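PDB 4UT1: flagellar hook-associated protein from Burkholderia pseudomallei, which probably serves as a structural junction protein joining the flagellar hook to the filament. Local coordinates for residues Pro254-Glu259 with Pro426-Leu431; Pro342-Asn347 with Ala354-Ser359; Pro400-Ile405 with Lys409-Ser414. All coordinates share one frame; numbering follows the deposited sequence.

Interaction 1: Pro254-Glu259 with Pro426-Leu431; sequences PSDPSE and PTRGAL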
loop_
_atom_site.group_PDB
_atom_site.type_symbol
_atom_site.label_atom_id
_atom_site.label_comp_id
_atom_site.label_asym_id
_atom_site.label_seq_id
_atom_site.Cartn_x
_atom_site.Cartn_y
_atom_site.Cartn_z
ATOM N N PRO A 254 3.733 -20.178 -6.926
ATOM C CA PRO A 254 5.055 -19.827 -7.454
ATOM C C PRO A 254 5.322 -18.317 -7.391
ATOM O O PRO A 254 6.475 -17.906 -7.476
ATOM C CB PRO A 254 5.011 -20.325 -8.908
ATOM C CG PRO A 254 3.558 -20.418 -9.258
ATOM C CD PRO A 254 2.802 -20.658 -7.958
ATOM N N SER A 255 4.278 -17.513 -7.219
ATOM C CA SER A 255 4.462 -16.057 -7.183
ATOM C C SER A 255 4.363 -15.466 -5.773
ATOM O O SER A 255 4.739 -14.312 -5.537
ATOM C CB SER A 255 3.451 -15.378 -8.112
ATOM O OG SER A 255 2.122 -15.539 -7.660
ATOM N N ASP A 256 3.875 -16.256 -4.830
ATOM C CA ASP A 256 3.696 -15.769 -3.463
ATOM C C ASP A 256 3.599 -16.959 -2.520
ATOM O O ASP A 256 2.551 -17.591 -2.425
ATOM C CB ASP A 256 2.443 -14.898 -3.369
ATOM C CG ASP A 256 2.190 -14.356 -1.952
ATOM O OD1 ASP A 256 2.937 -14.690 -0.998
ATOM O OD2 ASP A 256 1.226 -13.580 -1.804
ATOM N N PRO A 257 4.698 -17.258 -1.811
ATOM C CA PRO A 257 4.787 -18.473 -0.995
ATOM C C PRO A 257 3.912 -18.412 0.244
ATOM O O PRO A 257 3.727 -19.436 0.894
ATOM C CB PRO A 257 6.270 -18.525 -0.609
ATOM C CG PRO A 257 6.699 -17.122 -0.624
ATOM C CD PRO A 257 5.927 -16.453 -1.730
ATOM N N SER A 258 3.391 -17.232 0.577
ATOM C CA SER A 258 2.448 -17.119 1.689
ATOM C C SER A 258 1.046 -17.589 1.279
ATOM O O SER A 258 0.160 -17.760 2.121
ATOM C CB SER A 258 2.399 -15.667 2.208
ATOM O OG SER A 258 1.617 -14.838 1.368
ATOM N N GLU A 259 0.848 -17.804 -0.018
ATOM C CA GLU A 259 -0.453 -18.201 -0.529
ATOM C C GLU A 259 -0.371 -19.525 -1.274
ATOM O O GLU A 259 0.487 -19.712 -2.136
ATOM C CB GLU A 259 -1.025 -17.128 -1.444
ATOM C CG GLU A 259 -1.213 -15.793 -0.706
ATOM C CD GLU A 259 -1.955 -14.749 -1.509
ATOM O OE1 GLU A 259 -2.040 -14.872 -2.757
ATOM O OE2 GLU A 259 -2.461 -13.791 -0.872
ATOM N N PRO A 426 4.778 -3.802 -2.385
ATOM C CA PRO A 426 5.413 -2.648 -1.750
ATOM C C PRO A 426 4.841 -2.302 -0.380
ATOM O O PRO A 426 5.593 -1.747 0.424
ATOM C CB PRO A 426 5.145 -1.514 -2.740
ATOM C CG PRO A 426 4.863 -2.223 -4.069
ATOM C CD PRO A 426 4.106 -3.440 -3.643
ATOM N N THR A 427 3.573 -2.621 -0.112
ATOM C CA THR A 427 2.929 -2.145 1.120
ATOM C C THR A 427 2.232 -3.201 1.977
ATOM O O THR A 427 1.835 -2.898 3.099
ATOM C CB THR A 427 1.872 -1.068 0.821
ATOM O OG1 THR A 427 0.862 -1.612 -0.040
ATOM C CG2 THR A 427 2.513 0.157 0.160
ATOM N N ARG A 428 2.080 -4.419 1.470
ATOM C CA ARG A 428 1.370 -5.437 2.253
ATOM C C ARG A 428 2.006 -5.620 3.628
ATOM O O ARG A 428 1.298 -5.693 4.642
ATOM C CB ARG A 428 1.341 -6.790 1.530
ATOM C CG ARG A 428 0.512 -7.813 2.304
ATOM C CD ARG A 428 0.535 -9.208 1.687
ATOM N NE ARG A 428 -0.075 -9.244 0.362
ATOM C CZ ARG A 428 -0.100 -10.321 -0.415
ATOM N NH1 ARG A 428 0.451 -11.457 0.009
ATOM N NH2 ARG A 428 -0.677 -10.264 -1.616
ATOM N N GLY A 429 3.335 -5.714 3.651
ATOM C CA GLY A 429 4.083 -5.964 4.876
ATOM C C GLY A 429 4.341 -4.785 5.793
ATOM O O GLY A 429 4.954 -4.937 6.858
ATOM N N ALA A 430 3.881 -3.605 5.400
ATOM C CA ALA A 430 4.143 -2.413 6.189
ATOM C C ALA A 430 3.511 -2.499 7.577
ATOM O O ALA A 430 4.030 -1.923 8.535
ATOM C CB ALA A 430 3.639 -1.179 5.459
ATOM N N LEU A 431 2.397 -3.212 7.672
ATOM C CA LEU A 431 1.669 -3.322 8.936
ATOM C C LEU A 431 2.424 -4.141 9.969
ATOM O O LEU A 431 2.446 -3.786 11.149
ATOM C CB LEU A 431 0.292 -3.944 8.711
ATOM C CG LEU A 431 -0.648 -3.257 7.718
ATOM C CD1 LEU A 431 -1.980 -3.995 7.645
ATOM C CD2 LEU A 431 -0.827 -1.771 8.096
HETATM O O HOH W 1 -0.515 -12.517 -3.498
HETATM O O HOH W 2 1.724 -12.352 2.469
#

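Interaction 2: Pro342-Asn347 with Ala354-Ser359; sequences PAVYAN and ATLSVS. With EDO (1,2-ethanediol), chain T; EDO (1,2-ethanediol), chain L.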
loop_
_atom_site.group_PDB
_atom_site.type_symbol
_atom_site.label_atom_id
_atom_site.label_comp_id
_atom_site.label_asym_id
_atom_site.label_seq_id
_atom_site.Cartn_x
_atom_site.Cartn_y
_atom_site.Cartn_z
ATOM N N PRO A 342 9.593 -3.118 1.150
ATOM C CA PRO A 342 8.717 -3.887 0.266
ATOM C C PRO A 342 9.096 -5.365 0.232
ATOM O O PRO A 342 10.229 -5.730 0.547
ATOM C CB PRO A 342 8.934 -3.219 -1.085
ATOM C CG PRO A 342 9.183 -1.782 -0.729
ATOM C CD PRO A 342 9.969 -1.820 0.565
ATOM N N ALA A 343 8.146 -6.212 -0.123
ATOM C CA ALA A 343 8.424 -7.626 -0.253
ATOM C C ALA A 343 8.591 -7.944 -1.724
ATOM O O ALA A 343 7.790 -7.492 -2.551
ATOM C CB ALA A 343 7.304 -8.463 0.365
ATOM N N VAL A 344 9.624 -8.719 -2.042
ATOM C CA VAL A 344 9.871 -9.141 -3.417
ATOM C C VAL A 344 10.144 -10.648 -3.466
ATOM O O VAL A 344 10.981 -11.166 -2.726
ATOM C CB VAL A 344 11.052 -8.387 -4.052
ATOM C CG1 VAL A 344 11.217 -8.799 -5.515
ATOM C CG2 VAL A 344 10.855 -6.879 -3.928
ATOM N N TYR A 345 9.398 -11.344 -4.311
ATOM C CA TYR A 345 9.626 -12.769 -4.557
ATOM C C TYR A 345 10.013 -13.012 -6.004
ATOM O O TYR A 345 9.300 -12.584 -6.905
ATOM C CB TYR A 345 8.376 -13.601 -4.259
ATOM C CG TYR A 345 7.857 -13.489 -2.854
ATOM C CD1 TYR A 345 8.543 -14.065 -1.803
ATOM C CD2 TYR A 345 6.678 -12.806 -2.582
ATOM C CE1 TYR A 345 8.076 -13.964 -0.514
ATOM C CE2 TYR A 345 6.201 -12.704 -1.303
ATOM C CZ TYR A 345 6.905 -13.288 -0.270
ATOM O OH TYR A 345 6.444 -13.198 1.013
ATOM N N ALA A 346 11.115 -13.723 -6.230
ATOM C CA ALA A 346 11.398 -14.225 -7.570
ATOM C C ALA A 346 10.426 -15.376 -7.850
ATOM O O ALA A 346 10.271 -16.277 -7.027
ATOM C CB ALA A 346 12.839 -14.675 -7.689
ATOM N N ASN A 347 9.710 -15.300 -8.965
ATOM C CA ASN A 347 8.732 -16.322 -9.302
ATOM C C ASN A 347 9.439 -17.667 -9.410
ATOM O O ASN A 347 10.569 -17.738 -9.884
ATOM C CB ASN A 347 8.001 -15.965 -10.604
ATOM C CG ASN A 347 6.849 -16.912 -10.916
ATOM O OD1 ASN A 347 7.060 -18.077 -11.240
ATOM N ND2 ASN A 347 5.624 -16.399 -10.848
ATOM N N ALA A 354 18.618 -13.383 -11.553
ATOM C CA ALA A 354 18.616 -11.996 -11.102
ATOM C C ALA A 354 17.802 -11.845 -9.814
ATOM O O ALA A 354 16.908 -12.646 -9.544
ATOM C CB ALA A 354 18.074 -11.081 -12.185
ATOM N N THR A 355 18.150 -10.821 -9.037
ATOM C CA THR A 355 17.448 -10.451 -7.814
ATOM C C THR A 355 16.906 -9.031 -7.949
ATOM O O THR A 355 17.522 -8.174 -8.580
ATOM C CB THR A 355 18.365 -10.522 -6.572
ATOM O OG1 THR A 355 19.500 -9.673 -6.768
ATOM C CG2 THR A 355 18.844 -11.934 -6.333
ATOM N N LEU A 356 15.749 -8.781 -7.353
ATOM C CA LEU A 356 15.121 -7.476 -7.464
ATOM C C LEU A 356 14.929 -6.840 -6.097
ATOM O O LEU A 356 14.543 -7.506 -5.144
ATOM C CB LEU A 356 13.775 -7.597 -8.175
ATOM C CG LEU A 356 12.906 -6.347 -8.282
ATOM C CD1 LEU A 356 13.537 -5.289 -9.221
ATOM C CD2 LEU A 356 11.526 -6.741 -8.773
ATOM N N SER A 357 15.220 -5.549 -6.010
ATOM C CA SER A 357 14.909 -4.775 -4.819
ATOM C C SER A 357 14.085 -3.575 -5.264
ATOM O O SER A 357 14.238 -3.098 -6.394
ATOM C CB SER A 357 16.181 -4.347 -4.086
ATOM O OG SER A 357 17.000 -3.539 -4.909
ATOM N N VAL A 358 13.199 -3.101 -4.392
ATOM C CA VAL A 358 12.242 -2.065 -4.763
ATOM C C VAL A 358 12.162 -1.000 -3.672
ATOM O O VAL A 358 12.224 -1.324 -2.494
ATOM C CB VAL A 358 10.833 -2.665 -5.004
ATOM C CG1 VAL A 358 9.847 -1.598 -5.427
ATOM C CG2 VAL A 358 10.892 -3.783 -6.057
ATOM N N SER A 359 12.046 0.261 -4.067
ATOM C CA SER A 359 11.765 1.323 -3.103
ATOM C C SER A 359 10.742 2.289 -3.677
ATOM O O SER A 359 10.354 2.175 -4.844
ATOM C CB SER A 359 13.046 2.060 -2.711
ATOM O OG SER A 359 13.626 2.702 -3.828
HETATM C C1 EDO T . 16.513 -0.558 -4.526
HETATM O O1 EDO T . 15.755 -0.172 -3.380
HETATM C C2 EDO T . 16.440 0.575 -5.542
HETATM O O2 EDO T . 15.125 0.607 -6.104
HETATM C C1 EDO L . 10.345 -11.173 0.359
HETATM O O1 EDO L . 10.971 -9.880 0.441
HETATM C C2 EDO L . 10.533 -11.976 1.643
HETATM O O2 EDO L . 11.890 -12.407 1.808
#

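Interaction 3: Pro400-Ile405 with Lys409-Ser414; sequences PPTMTI and KLSLSS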
loop_
_atom_site.group_PDB
_atom_site.type_symbol
_atom_site.label_atom_id
_atom_site.label_comp_id
_atom_site.label_asym_id
_atom_site.label_seq_id
_atom_site.Cartn_x
_atom_site.Cartn_y
_atom_site.Cartn_z
ATOM N N PRO A 400 24.119 -2.343 -13.471
ATOM C CA PRO A 400 22.982 -3.256 -13.577
ATOM C C PRO A 400 21.696 -2.477 -13.824
ATOM O O PRO A 400 21.706 -1.245 -13.761
ATOM C CB PRO A 400 22.976 -3.960 -12.224
ATOM C CG PRO A 400 23.496 -2.928 -11.286
ATOM C CD PRO A 400 24.489 -2.089 -12.067
ATOM N N PRO A 401 20.600 -3.188 -14.118
ATOM C CA PRO A 401 19.368 -2.541 -14.576
ATOM C C PRO A 401 18.620 -1.844 -13.446
ATOM O O PRO A 401 18.292 -2.466 -12.429
ATOM C CB PRO A 401 18.540 -3.710 -15.137
ATOM C CG PRO A 401 19.480 -4.900 -15.176
ATOM C CD PRO A 401 20.479 -4.656 -14.104
ATOM N N THR A 402 18.362 -0.558 -13.627
ATOM C CA THR A 402 17.521 0.193 -12.705
ATOM C C THR A 402 16.461 0.901 -13.531
ATOM O O THR A 402 16.734 1.335 -14.649
ATOM C CB THR A 402 18.325 1.212 -11.889
ATOM O OG1 THR A 402 18.869 2.199 -12.776
ATOM C CG2 THR A 402 19.460 0.526 -11.152
ATOM N N MET A 403 15.257 1.015 -12.986
ATOM C CA MET A 403 14.148 1.657 -13.680
ATOM C C MET A 403 13.105 2.195 -12.701
ATOM O O MET A 403 13.077 1.815 -11.527
ATOM C CB MET A 403 13.489 0.685 -14.660
ATOM C CG MET A 403 12.577 -0.343 -14.009
ATOM S SD MET A 403 12.503 -1.874 -14.960
ATOM C CE MET A 403 14.078 -2.570 -14.519
ATOM N N THR A 404 12.264 3.098 -13.192
ATOM C CA THR A 404 11.182 3.652 -12.401
ATOM C C THR A 404 9.858 3.468 -13.131
ATOM O O THR A 404 9.707 3.895 -14.271
ATOM C CB THR A 404 11.400 5.155 -12.100
ATOM O OG1 THR A 404 12.602 5.316 -11.343
ATOM C CG2 THR A 404 10.230 5.714 -11.295
ATOM N N ILE A 405 8.908 2.814 -12.472
ATOM C CA ILE A 405 7.589 2.594 -13.048
ATOM C C ILE A 405 6.525 2.781 -11.987
ATOM O O ILE A 405 6.626 2.190 -10.928
ATOM C CB ILE A 405 7.441 1.170 -13.619
ATOM C CG1 ILE A 405 8.529 0.886 -14.660
ATOM C CG2 ILE A 405 6.046 0.968 -14.198
ATOM C CD1 ILE A 405 8.568 -0.568 -15.115
ATOM N N LYS A 409 10.809 2.519 -7.600
ATOM C CA LYS A 409 12.165 2.397 -8.110
ATOM C C LYS A 409 12.544 0.925 -8.069
ATOM O O LYS A 409 12.555 0.306 -7.004
ATOM C CB LYS A 409 13.148 3.241 -7.296
ATOM C CG LYS A 409 12.909 4.756 -7.406
ATOM C CD LYS A 409 13.871 5.550 -6.518
ATOM C CE LYS A 409 13.565 7.048 -6.545
ATOM N NZ LYS A 409 14.249 7.775 -5.432
ATOM N N LEU A 410 12.847 0.367 -9.234
ATOM C CA LEU A 410 13.103 -1.064 -9.336
ATOM C C LEU A 410 14.545 -1.309 -9.756
ATOM O O LEU A 410 14.997 -0.815 -10.797
ATOM C CB LEU A 410 12.123 -1.709 -10.317
ATOM C CG LEU A 410 10.642 -1.555 -9.965
ATOM C CD1 LEU A 410 9.891 -0.805 -11.052
ATOM C CD2 LEU A 410 10.013 -2.924 -9.714
ATOM N N SER A 411 15.268 -2.055 -8.931
ATOM C CA SER A 411 16.673 -2.319 -9.190
ATOM C C SER A 411 16.996 -3.808 -9.224
ATOM O O SER A 411 16.727 -4.537 -8.274
ATOM C CB SER A 411 17.525 -1.608 -8.142
ATOM O OG SER A 411 17.383 -0.217 -8.324
ATOM N N LEU A 412 17.584 -4.246 -10.332
ATOM C CA LEU A 412 17.935 -5.645 -10.528
ATOM C C LEU A 412 19.442 -5.844 -10.488
ATOM O O LEU A 412 20.194 -4.971 -10.896
ATOM C CB LEU A 412 17.373 -6.146 -11.853
ATOM C CG LEU A 412 15.844 -6.166 -11.913
ATOM C CD1 LEU A 412 15.361 -5.460 -13.162
ATOM C CD2 LEU A 412 15.321 -7.602 -11.858
ATOM N N SER A 413 19.883 -6.993 -9.991
ATOM C CA SER A 413 21.313 -7.278 -9.897
ATOM C C SER A 413 21.906 -7.627 -11.268
ATOM O O SER A 413 23.114 -7.565 -11.475
ATOM C CB SER A 413 21.561 -8.417 -8.916
ATOM O OG SER A 413 20.982 -9.613 -9.394
ATOM N N SER A 414 21.031 -8.007 -12.191
ATOM C CA SER A 414 21.398 -8.261 -13.577
ATOM C C SER A 414 20.117 -8.348 -14.392
ATOM O O SER A 414 19.016 -8.286 -13.837
ATOM C CB SER A 414 22.226 -9.544 -13.714
ATOM O OG SER A 414 21.523 -10.681 -13.232
#

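Interaction 1: Pro254-Glu259 with Pro426-Leu431
D256 in the loop 254-259 and R428 in the segment 426-431 meet through their charged ends, while the two backbones stay well apart: the nearest CA atoms, those of S258 and G429, are 11.7 Å from each other. Here the chain has left strand 421-425 and turns toward the short helix 430-433. T427 begins a type I beta turn that closes at A430, and its OG1 is hydrogen-bonded to the carbonyl oxygen of A305 in helix 287-322. R428 follows and does the reaching. Its CG stands opposite the backbone N (chi1 -176°), and a bend at chi3 brings the guanidinium up to the loop. NH1 donates to D256 OD2 at 2.9 Å with an N-H...O angle of 154°, arriving on the syn side of a carboxylate inclined 36° to the guanidinium plane. E259 OE2 lies 3.8 Å from R428 NH1 but well out of that plane, a long, purely electrostatic pair; its stronger partner is R162 of helix 134-193. Two waters sit at the guanidinium edge, one accepting from NH2, the other accepting from NH1 and donating to S258 OG. D256 is itself held in place: its OD1 accepts from S258 N at 3.0 Å, an Asx turn, and also from S258 OG at 2.7 Å. Further on, L431 packs on L307 of helix 287-322. With only 93 Å² buried, charge rather than apolar packing joins the two segments; D256, together with a salt bridge from NH2 to D370, probably balances the charge of the buried arginine.

Interaction 2: Pro342-Asn347 with Ala354-Ser359
V344 projects its two methyl groups toward L356 and V358, linking edge strands of the two antiparallel sheets that pack against each other in the D2-like beta domain. Strand 343-346 ends the five-stranded sheet and strand 356-360 ends the three-stranded one; the CA atoms of V344 and S357 are 6.8 Å apart, beyond the CA-CA distance of paired strands. Orientation decides which branch meets which residue. With CG1 turned opposite the backbone N (chi1 -176°), V344 sends CG1 to L356 and CG2 to V358. The V344 and L356 side chains run at about a right angle, and V344 CG1 touches L356 CD2 at 3.9 Å and L356 O at 3.6 Å. Toward V358 the approach is slanted, and the two CG2 methyls of V344 and V358 meet at 3.8 Å. P342, two residues earlier, adds to the apolar strip: its CB lies 4.4 Å from V358 CB, while its ring atom CG rests on the backbone, 3.5 Å from V358 O. L356 and V358 also touch V424 of strand 421-425, the neighbour of 343-346 within its own sheet, so that the apolar contact extends to the next strand of that sheet. V344, V358, P342 and L356 supply most of the 234 Å² buried between the segments. The backbone of V344 has a different partner: V344 N donates to O1 of an ethanediol, probably from the crystallisation liquor, at 3.1 Å and 161°.

Interaction 3: Pro400-Ile405 with Lys409-Ser414
M403 and L410 form the central pair of a beta hairpin whose strands, 402-405 and 409-412, run antiparallel at 154° with their axes 4.7 Å apart. It is a hydrogen-bonded pair: L410 N donates a hydrogen bond to M403 O at 2.7 Å, and M403 N donates to L410 O at 2.9 Å. A third rung, L412 N to P401 O at 2.8 Å, is almost straight at 175°, and it carries the ladder past the strand into the proline segment.

The M403 side chain illustrates how the buried face is filled. CB leaves the sheet on the same face as L410. CG, set between the backbone N and the carbonyl carbon (chi1 77°), comes 4.0 Å from L410 CB and lies as close to L410 CD1. SD then carries the chain onward, and the bend at chi3 turns CE back along the hairpin to L412, where M403 CE and L412 CD1 are 3.4 Å apart, tighter than usual for two methyl carbons. L412 CD1 is also near P401 CB, while L410 CD1 reaches I405 CB at 4.1 Å, so both leucines join in one continuous apolar layer. Y380 of strand 380-384 lies against M403, P401 and L412, covering this layer from the opposing sheet.

On the other face, T402 CG2 touches S411 OG at 3.6 Å, and T404 and K409 lie alongside each other, pointing the same way. The hairpin is therefore amphipathic: T402, T404 and K409, with the partly exposed S411, lie on the outer face, whereas M403, L412, P401 and I405 pack against the five-stranded sheet and L410 sits beside V358. The three rungs pair P401 O, L412 N and the N and O of M403 and L410; the backbones of K409 and S411 bond instead to S359 and S357 of strand 356-360.

In the fold
Along the chain, interaction 1 closes a long loop, and interactions 2 and 3 lie inside it one after the other. Both inner contacts belong to the D2-like beta domain and share the three-stranded sheet, in which strand 408-412 runs between 356-360 and 402-405; the centres of interactions 2 and 3 are about 10 Å apart. Interaction 2 ties this layer to the five-stranded sheet, whose edge strand 343-346 also touches the loop of interaction 1, Y345 packing on P257. Interaction 1, its centre about 11 Å from that of interaction 2 and 20 Å from that of interaction 3, sits where the domain returns to the long helices. The contacts thus lead from the outer hairpin, through the contact between the two sheets, to the loop after strand 244-252.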